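PDB 5WTN: replication initiation and membrane attachment protein from Geobacillus stearothermophilus 10, which probably acts in the primosome at the start and restart of DNA replication, as a tetramer that forms a complex with a primosomal re-initiation protein. Local coordinates for residues 28-33 / 140-144; 203-208 / 230-234; 250-254 / 266-270. One frame throughout, in Å; residues are numbered along the deposited sequence.

Contact 1 (28-33 / 140-144); sequences KVLTLL and LSNFF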
loop_
_atom_site.group_PDB
_atom_site.type_symbol
_atom_site.label_atom_id
_atom_site.label_comp_id
_atom_site.label_asym_id
_atom_site.label_seq_id
_atom_site.Cartn_x
_atom_site.Cartn_y
_atom_site.Cartn_z
ATOM N N LYS A 28 -7.389 -1.366 -7.393
ATOM C CA LYS A 28 -8.736 -0.829 -7.535
ATOM C C LYS A 28 -9.130 -0.809 -9.004
ATOM O O LYS A 28 -10.253 -1.156 -9.367
ATOM C CB LYS A 28 -8.819 0.581 -6.947
ATOM C CG LYS A 28 -8.256 0.700 -5.540
ATOM C CD LYS A 28 -8.768 1.951 -4.844
ATOM C CE LYS A 28 -7.835 2.382 -3.725
ATOM N NZ LYS A 28 -8.309 3.624 -3.054
ATOM N N VAL A 29 -8.186 -0.402 -9.846
ATOM C CA VAL A 29 -8.390 -0.386 -11.287
ATOM C C VAL A 29 -8.698 -1.799 -11.757
ATOM O O VAL A 29 -9.554 -2.010 -12.617
ATOM C CB VAL A 29 -7.150 0.140 -12.031
ATOM C CG1 VAL A 29 -7.308 -0.059 -13.531
ATOM C CG2 VAL A 29 -6.916 1.606 -11.702
ATOM N N LEU A 30 -7.994 -2.767 -11.179
ATOM C CA LEU A 30 -8.247 -4.164 -11.467
ATOM C C LEU A 30 -9.631 -4.588 -11.039
ATOM O O LEU A 30 -10.343 -5.261 -11.770
ATOM C CB LEU A 30 -7.230 -5.036 -10.765
ATOM C CG LEU A 30 -5.894 -5.084 -11.493
ATOM C CD1 LEU A 30 -4.840 -5.524 -10.497
ATOM C CD2 LEU A 30 -5.950 -6.004 -12.699
ATOM N N THR A 31 -10.024 -4.183 -9.850
ATOM C CA THR A 31 -11.291 -4.634 -9.341
ATOM C C THR A 31 -12.458 -3.916 -9.973
ATOM O O THR A 31 -13.503 -4.532 -10.179
ATOM C CB THR A 31 -11.368 -4.476 -7.845
ATOM O OG1 THR A 31 -10.157 -4.971 -7.262
ATOM C CG2 THR A 31 -12.556 -5.254 -7.301
ATOM N N LEU A 32 -12.305 -2.614 -10.227
ATOM C CA LEU A 32 -13.423 -1.818 -10.728
ATOM C C LEU A 32 -13.508 -1.558 -12.221
ATOM O O LEU A 32 -14.556 -1.164 -12.718
ATOM C CB LEU A 32 -13.492 -0.494 -9.986
ATOM C CG LEU A 32 -13.413 -0.634 -8.473
ATOM C CD1 LEU A 32 -13.470 0.743 -7.865
ATOM C CD2 LEU A 32 -14.549 -1.487 -7.964
ATOM N N LEU A 33 -12.433 -1.793 -12.950
ATOM C CA LEU A 33 -12.377 -1.340 -14.349
ATOM C C LEU A 33 -12.156 -2.530 -15.271
ATOM O O LEU A 33 -12.872 -2.739 -16.253
ATOM C CB LEU A 33 -11.329 -0.241 -14.566
ATOM C CG LEU A 33 -11.569 1.123 -13.912
ATOM C CD1 LEU A 33 -10.480 2.075 -14.346
ATOM C CD2 LEU A 33 -12.939 1.669 -14.244
ATOM N N LEU A 140 -17.705 5.401 -11.663
ATOM C CA LEU A 140 -16.347 4.905 -11.835
ATOM C C LEU A 140 -15.447 6.024 -12.338
ATOM O O LEU A 140 -14.380 6.273 -11.779
ATOM C CB LEU A 140 -16.324 3.728 -12.811
ATOM C CG LEU A 140 -16.920 2.414 -12.304
ATOM C CD1 LEU A 140 -16.816 1.330 -13.366
ATOM C CD2 LEU A 140 -16.239 1.976 -11.016
ATOM N N SER A 141 -15.886 6.701 -13.395
ATOM C CA SER A 141 -15.135 7.834 -13.922
ATOM C C SER A 141 -14.841 8.869 -12.840
ATOM O O SER A 141 -13.703 9.319 -12.699
ATOM C CB SER A 141 -15.895 8.486 -15.079
ATOM O OG SER A 141 -15.001 9.075 -16.008
ATOM N N ASN A 142 -15.864 9.245 -12.079
ATOM C CA ASN A 142 -15.692 10.249 -11.032
ATOM C C ASN A 142 -14.740 9.782 -9.952
ATOM O O ASN A 142 -13.851 10.524 -9.549
ATOM C CB ASN A 142 -17.027 10.634 -10.402
ATOM C CG ASN A 142 -17.882 11.489 -11.321
ATOM O OD1 ASN A 142 -17.357 12.215 -12.174
ATOM N ND2 ASN A 142 -19.206 11.404 -11.157
ATOM N N PHE A 143 -14.934 8.549 -9.495
ATOM C CA PHE A 143 -14.093 7.947 -8.478
ATOM C C PHE A 143 -12.617 8.023 -8.851
ATOM O O PHE A 143 -11.752 8.217 -7.990
ATOM C CB PHE A 143 -14.510 6.492 -8.306
ATOM C CG PHE A 143 -13.729 5.751 -7.269
ATOM C CD1 PHE A 143 -14.162 5.729 -5.961
ATOM C CD2 PHE A 143 -12.558 5.063 -7.603
ATOM C CE1 PHE A 143 -13.442 5.040 -4.981
ATOM C CE2 PHE A 143 -11.831 4.380 -6.629
ATOM C CZ PHE A 143 -12.279 4.369 -5.314
ATOM N N PHE A 144 -12.327 7.867 -10.136
ATOM C CA PHE A 144 -10.948 7.926 -10.628
ATOM C C PHE A 144 -10.527 9.322 -11.108
ATOM O O PHE A 144 -9.504 9.492 -11.776
ATOM C CB PHE A 144 -10.690 6.859 -11.694
ATOM C CG PHE A 144 -10.641 5.460 -11.146
ATOM C CD1 PHE A 144 -9.509 4.999 -10.479
ATOM C CD2 PHE A 144 -11.721 4.598 -11.304
ATOM C CE1 PHE A 144 -9.451 3.689 -9.974
ATOM C CE2 PHE A 144 -11.673 3.292 -10.800
ATOM C CZ PHE A 144 -10.533 2.835 -10.131
#

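Contact 2 (203-208 / 230-234); sequences DGVFDF and KEAIK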
loop_
_atom_site.group_PDB
_atom_site.type_symbol
_atom_site.label_atom_id
_atom_site.label_comp_id
_atom_site.label_asym_id
_atom_site.label_seq_id
_atom_site.Cartn_x
_atom_site.Cartn_y
_atom_site.Cartn_z
ATOM N N ASP A 203 17.331 28.048 -18.973
ATOM C CA ASP A 203 18.190 28.049 -20.151
ATOM C C ASP A 203 19.410 28.944 -19.935
ATOM O O ASP A 203 20.380 28.873 -20.693
ATOM C CB ASP A 203 17.409 28.467 -21.402
ATOM C CG ASP A 203 16.595 27.324 -21.987
ATOM O OD1 ASP A 203 16.113 27.453 -23.134
ATOM O OD2 ASP A 203 16.447 26.287 -21.299
ATOM N N GLY A 204 19.365 29.756 -18.881
ATOM C CA GLY A 204 20.464 30.631 -18.530
ATOM C C GLY A 204 21.657 29.923 -17.911
ATOM O O GLY A 204 22.723 30.522 -17.760
ATOM N N VAL A 205 21.506 28.653 -17.550
ATOM C CA VAL A 205 22.646 27.909 -17.007
ATOM C C VAL A 205 23.760 27.702 -18.055
ATOM O O VAL A 205 24.896 27.359 -17.707
ATOM C CB VAL A 205 22.238 26.524 -16.411
ATOM C CG1 VAL A 205 21.182 26.673 -15.325
ATOM C CG2 VAL A 205 21.749 25.584 -17.498
ATOM N N PHE A 206 23.414 27.892 -19.330
ATOM C CA PHE A 206 24.334 27.649 -20.437
ATOM C C PHE A 206 24.110 28.633 -21.581
ATOM O O PHE A 206 22.962 28.875 -21.969
ATOM C CB PHE A 206 24.128 26.223 -20.968
ATOM C CG PHE A 206 25.014 25.875 -22.132
ATOM C CD1 PHE A 206 26.343 25.530 -21.926
ATOM C CD2 PHE A 206 24.524 25.892 -23.426
ATOM C CE1 PHE A 206 27.160 25.207 -22.982
ATOM C CE2 PHE A 206 25.347 25.574 -24.495
ATOM C CZ PHE A 206 26.665 25.234 -24.272
ATOM N N ASP A 207 25.181 29.144 -22.186
ATOM C CA ASP A 207 24.966 30.167 -23.197
ATOM C C ASP A 207 24.806 29.531 -24.565
ATOM O O ASP A 207 25.783 29.252 -25.247
ATOM C CB ASP A 207 26.186 31.091 -23.214
ATOM C CG ASP A 207 26.039 32.269 -24.175
ATOM O OD1 ASP A 207 26.884 33.191 -24.088
ATOM O OD2 ASP A 207 25.099 32.292 -25.013
ATOM N N PHE A 208 23.568 29.435 -25.022
ATOM C CA PHE A 208 23.308 28.802 -26.299
ATOM C C PHE A 208 23.608 29.735 -27.460
ATOM O O PHE A 208 23.972 29.284 -28.542
ATOM C CB PHE A 208 21.866 28.337 -26.388
ATOM C CG PHE A 208 21.575 27.096 -25.604
ATOM C CD1 PHE A 208 21.737 25.845 -26.178
ATOM C CD2 PHE A 208 21.107 27.176 -24.305
ATOM C CE1 PHE A 208 21.453 24.705 -25.466
ATOM C CE2 PHE A 208 20.813 26.037 -23.589
ATOM C CZ PHE A 208 20.991 24.801 -24.163
ATOM N N LYS A 230 19.270 19.505 -26.504
ATOM C CA LYS A 230 19.380 20.807 -25.862
ATOM C C LYS A 230 19.150 20.655 -24.360
ATOM O O LYS A 230 19.877 21.217 -23.538
ATOM C CB LYS A 230 18.380 21.767 -26.496
ATOM C CG LYS A 230 18.397 23.180 -25.935
ATOM C CD LYS A 230 17.406 24.088 -26.676
ATOM C CE LYS A 230 16.922 25.244 -25.800
ATOM N NZ LYS A 230 16.094 24.783 -24.640
ATOM N N GLU A 231 18.157 19.851 -24.009
ATOM C CA GLU A 231 17.879 19.537 -22.619
ATOM C C GLU A 231 19.106 18.856 -22.012
ATOM O O GLU A 231 19.502 19.152 -20.889
ATOM C CB GLU A 231 16.640 18.637 -22.539
ATOM C CG GLU A 231 16.198 18.221 -21.135
ATOM C CD GLU A 231 15.056 17.192 -21.158
ATOM O OE1 GLU A 231 14.824 16.526 -20.115
ATOM O OE2 GLU A 231 14.388 17.049 -22.216
ATOM N N ALA A 232 19.730 17.964 -22.777
ATOM C CA ALA A 232 20.858 17.187 -22.283
ATOM C C ALA A 232 22.079 18.070 -22.092
ATOM O O ALA A 232 22.811 17.956 -21.101
ATOM C CB ALA A 232 21.169 16.073 -23.245
ATOM N N ILE A 233 22.303 18.942 -23.065
ATOM C CA ILE A 233 23.397 19.896 -23.006
ATOM C C ILE A 233 23.307 20.728 -21.736
ATOM O O ILE A 233 24.283 20.838 -20.998
ATOM C CB ILE A 233 23.381 20.804 -24.240
ATOM C CG1 ILE A 233 23.901 20.035 -25.459
ATOM C CG2 ILE A 233 24.173 22.080 -23.986
ATOM C CD1 ILE A 233 24.008 20.872 -26.707
ATOM N N LYS A 234 22.121 21.282 -21.491
ATOM C CA LYS A 234 21.828 22.062 -20.298
ATOM C C LYS A 234 22.260 21.337 -19.028
ATOM O O LYS A 234 22.948 21.906 -18.190
ATOM C CB LYS A 234 20.323 22.356 -20.237
ATOM C CG LYS A 234 19.917 23.776 -20.616
ATOM C CD LYS A 234 18.422 23.864 -20.974
ATOM C CE LYS A 234 17.502 23.621 -19.776
ATOM N NZ LYS A 234 16.095 23.213 -20.160
#

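Contact 3 (250-254 / 266-270); sequences LVLGV and LRRAA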
loop_
_atom_site.group_PDB
_atom_site.type_symbol
_atom_site.label_atom_id
_atom_site.label_comp_id
_atom_site.label_asym_id
_atom_site.label_seq_id
_atom_site.Cartn_x
_atom_site.Cartn_y
_atom_site.Cartn_z
ATOM N N LEU A 250 33.034 18.779 -27.511
ATOM C CA LEU A 250 32.362 17.542 -27.142
ATOM C C LEU A 250 31.289 17.160 -28.152
ATOM O O LEU A 250 31.176 16.002 -28.554
ATOM C CB LEU A 250 31.724 17.687 -25.768
ATOM C CG LEU A 250 32.674 18.085 -24.643
ATOM C CD1 LEU A 250 31.913 18.144 -23.320
ATOM C CD2 LEU A 250 33.844 17.112 -24.564
ATOM N N VAL A 251 30.501 18.135 -28.574
ATOM C CA VAL A 251 29.444 17.844 -29.522
ATOM C C VAL A 251 30.091 17.402 -30.828
ATOM O O VAL A 251 29.763 16.347 -31.362
ATOM C CB VAL A 251 28.485 19.044 -29.693
ATOM C CG1 VAL A 251 27.606 18.873 -30.916
ATOM C CG2 VAL A 251 27.635 19.185 -28.452
ATOM N N LEU A 252 31.055 18.183 -31.295
ATOM C CA LEU A 252 31.767 17.879 -32.526
ATOM C C LEU A 252 32.524 16.534 -32.491
ATOM O O LEU A 252 32.830 15.974 -33.528
ATOM C CB LEU A 252 32.724 19.021 -32.872
ATOM C CG LEU A 252 32.078 20.326 -33.357
ATOM C CD1 LEU A 252 33.112 21.415 -33.590
ATOM C CD2 LEU A 252 31.284 20.089 -34.624
ATOM N N GLY A 253 32.815 16.008 -31.311
ATOM C CA GLY A 253 33.530 14.759 -31.244
ATOM C C GLY A 253 32.605 13.570 -31.379
ATOM O O GLY A 253 33.016 12.506 -31.838
ATOM N N VAL A 254 31.369 13.732 -30.928
ATOM C CA VAL A 254 30.388 12.651 -30.959
ATOM C C VAL A 254 29.343 12.714 -32.089
ATOM O O VAL A 254 28.430 11.886 -32.149
ATOM C CB VAL A 254 29.726 12.518 -29.600
ATOM C CG1 VAL A 254 30.801 12.495 -28.535
ATOM C CG2 VAL A 254 28.794 13.695 -29.357
ATOM N N LEU A 266 27.628 11.797 -25.885
ATOM C CA LEU A 266 27.865 13.130 -25.340
ATOM C C LEU A 266 28.059 13.082 -23.827
ATOM O O LEU A 266 28.985 13.687 -23.306
ATOM C CB LEU A 266 26.695 14.048 -25.678
ATOM C CG LEU A 266 26.834 15.506 -25.245
ATOM C CD1 LEU A 266 28.013 16.159 -25.923
ATOM C CD2 LEU A 266 25.586 16.275 -25.567
ATOM N N ARG A 267 27.186 12.354 -23.132
ATOM C CA ARG A 267 27.296 12.181 -21.686
ATOM C C ARG A 267 28.661 11.644 -21.276
ATOM O O ARG A 267 29.264 12.148 -20.330
ATOM C CB ARG A 267 26.169 11.279 -21.137
ATOM C CG ARG A 267 24.775 11.949 -21.100
ATOM C CD ARG A 267 23.652 11.057 -20.524
ATOM N NE ARG A 267 23.900 10.571 -19.156
ATOM C CZ ARG A 267 23.003 9.901 -18.426
ATOM N NH1 ARG A 267 21.794 9.659 -18.930
ATOM N NH2 ARG A 267 23.299 9.482 -17.190
ATOM N N ARG A 268 29.154 10.639 -21.994
ATOM C CA ARG A 268 30.475 10.079 -21.712
ATOM C C ARG A 268 31.580 11.105 -21.894
ATOM O O ARG A 268 32.439 11.247 -21.036
ATOM C CB ARG A 268 30.757 8.874 -22.608
ATOM C CG ARG A 268 29.777 7.727 -22.413
ATOM C CD ARG A 268 30.287 6.401 -22.980
ATOM N NE ARG A 268 29.168 5.482 -23.179
ATOM C CZ ARG A 268 28.539 5.319 -24.340
ATOM N NH1 ARG A 268 28.943 5.998 -25.414
ATOM N NH2 ARG A 268 27.516 4.474 -24.434
ATOM N N ALA A 269 31.555 11.804 -23.024
ATOM C CA ALA A 269 32.536 12.833 -23.331
ATOM C C ALA A 269 32.584 13.870 -22.220
ATOM O O ALA A 269 33.663 14.277 -21.782
ATOM C CB ALA A 269 32.188 13.498 -24.637
ATOM N N ALA A 270 31.400 14.290 -21.779
ATOM C CA ALA A 270 31.252 15.232 -20.680
ATOM C C ALA A 270 31.846 14.676 -19.385
ATOM O O ALA A 270 32.642 15.352 -18.726
ATOM C CB ALA A 270 29.789 15.585 -20.493
#

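Contact 1 (28-33 / 140-144)
The ring of Phe144 is gripped on both faces and at its rim. Leu33 CD1 covers one face in a CH-pi contact, 4.2 Å from the centroid of the Phe144 ring and 23° off its normal. On the opposite face, Phe143 CD2 sits 3.7 Å above the plane and over its centre. The backbone carbon Lys28 C meets the edge at Phe144 CZ. Val29 CG2 comes in obliquely and touches Phe144 CE1 at 3.7 Å.

The Phe143 ring has a looser hold on helix 24-38. Phe144 CD2 lies at the edge of the Phe143 ring, in its plane. Another part of the edge receives Lys28 CD, 4.3 Å from Phe143 CZ. Leu32 CD1 approaches Phe143 CE2 at 4.2 Å, the two side chains crossing at about a right angle. Phe143, the last helical residue, has CG trans to its N (chi1 -179°). Phe144, just past the helix, has CG beside its N (chi1 -71°), and with these torsions an edge of Phe143 stands over a face of Phe144.

Leu140 lies one turn back. Its CD2 packs on Leu32 CB at 3.8 Å. The Leu140 and Leu33 side chains slide past each other in opposite directions, with Leu140 CD1 4.0 Å from Leu33 CD2.

This contact fastens the C-terminal end of helix 134-143 to helix 24-38 in the N-terminal part of the chain. Leu128 of helix 122-132 backs Leu33 and Leu140. Leu55 of the second subunit packs on Leu32, Leu140 and Phe143.

The side chains meet through carbon atoms alone; the polar atom nearest them is the backbone Leu32 O, beside Leu140 CD1. The join probably rests on apolar packing, while Lys28 NZ forms a salt bridge with Glu54 of the second subunit.

Contact 2 (203-208 / 230-234)
Asp203 reaches across to two lysines of helix 227-240, and the three form a salt-bridge network. Lys230 NZ donates a hydrogen bond to Asp203 OD1 at 3.1 Å. It comes from the syn side and lies 31° out of the carboxylate plane. Lys234 NZ pairs with the other oxygen, Asp203 OD2, at 3.3 Å. Each carboxylate oxygen thus has its own ammonium group, which probably favours the ionised acid. The lysine chains are shaped to converge: Lys230 stays extended until a bend at its last torsion (chi4 -66°), and Lys234 turns earlier (chi3 67°).

The same two lysines also use their methylene groups. Lys230 CG lies 3.4 Å from Phe208 CE1, and Lys230 CE is over a face of that ring. The charged end of Lys230 is distant from the ring, so any cation-pi attraction is weak. Lys234 CG meets the edge of the Phe208 ring, 3.8 Å from CE2. Val205 CG2 packs on Lys234 CG at 4.0 Å.

These contacts lay the loop before helix 208-217 along helix 227-240. Asp207 is the N-cap of helix 208-217, and its OD2 accepts a hydrogen bond from Leu210 N. The short 3-10 segment 203-205 precedes it, with Phe206 between.

The apolar part centres on Ile233. Its CG2 makes a CH-pi contact over one face of Phe206, 3.9 Å from the centroid of that ring. The same methyl touches Phe208 CE1 at 4.1 Å. Phe206 and Phe208 meet within their own segment: Phe206 CD2 stands over the centre of one Phe208 face, while Phe208 CG lies at the edge of Phe206. Ala237 and the ring of Phe211 also pack against Phe206.

Contact 3 (250-254 / 266-270)
Leu266 CG is trans to the backbone N (chi1 -176°), and the second torsion (chi2 62°) swings CD1 toward helix 244-254. That methyl meets Leu250 CB and Val251 CG2, each 4.0 Å from Leu266 CD1. Leu250 CG lies beside the N instead, and its two methyls reach the next turn, at Ala269 and Ala270. Leu250 CD2 rests on Ala269 CB at 4.0 Å. Leu250 CD1 lies against Ala270, 4.0 Å from its CA. The small alanines let the leucine come close to the partner backbone.

Helix 244-254 and helix 263-278 are consecutive helices joined by a loop. The axes of the two segments approach to 9.3 Å at 132°, antiparallel in sense but well splayed. Helix 227-240 covers another side, with Leu236 against both Leu266 and Ala270.

One turn on from Leu250, Val254 places its two methyls on Leu266 and Ala269. Its CG2 packs 4.3 Å from Leu266 CB. Its CG1 reaches Ala269 CB, also at 4.3 Å.

In the fold
Contact 1 belongs to the N-terminal part of the chain, and contacts 2 and 3 to the C-terminal helical part. The centre of contact 1 lies 42 Å from that of contact 2 and 47 Å from that of contact 3, on the opposite side of the chain's centre. Contacts 2 and 3 are neighbours, with centres 15 Å apart. They touch where Ile233 CG1 meets Leu266 CD2 at 4.1 Å, so helix 227-240 is common ground. Each region also faces other subunits of the tetramer: contact 1 borders the second, while Ala232 of 230-234 and Arg267 of 266-270 both pack on Glu122 of the third subunit.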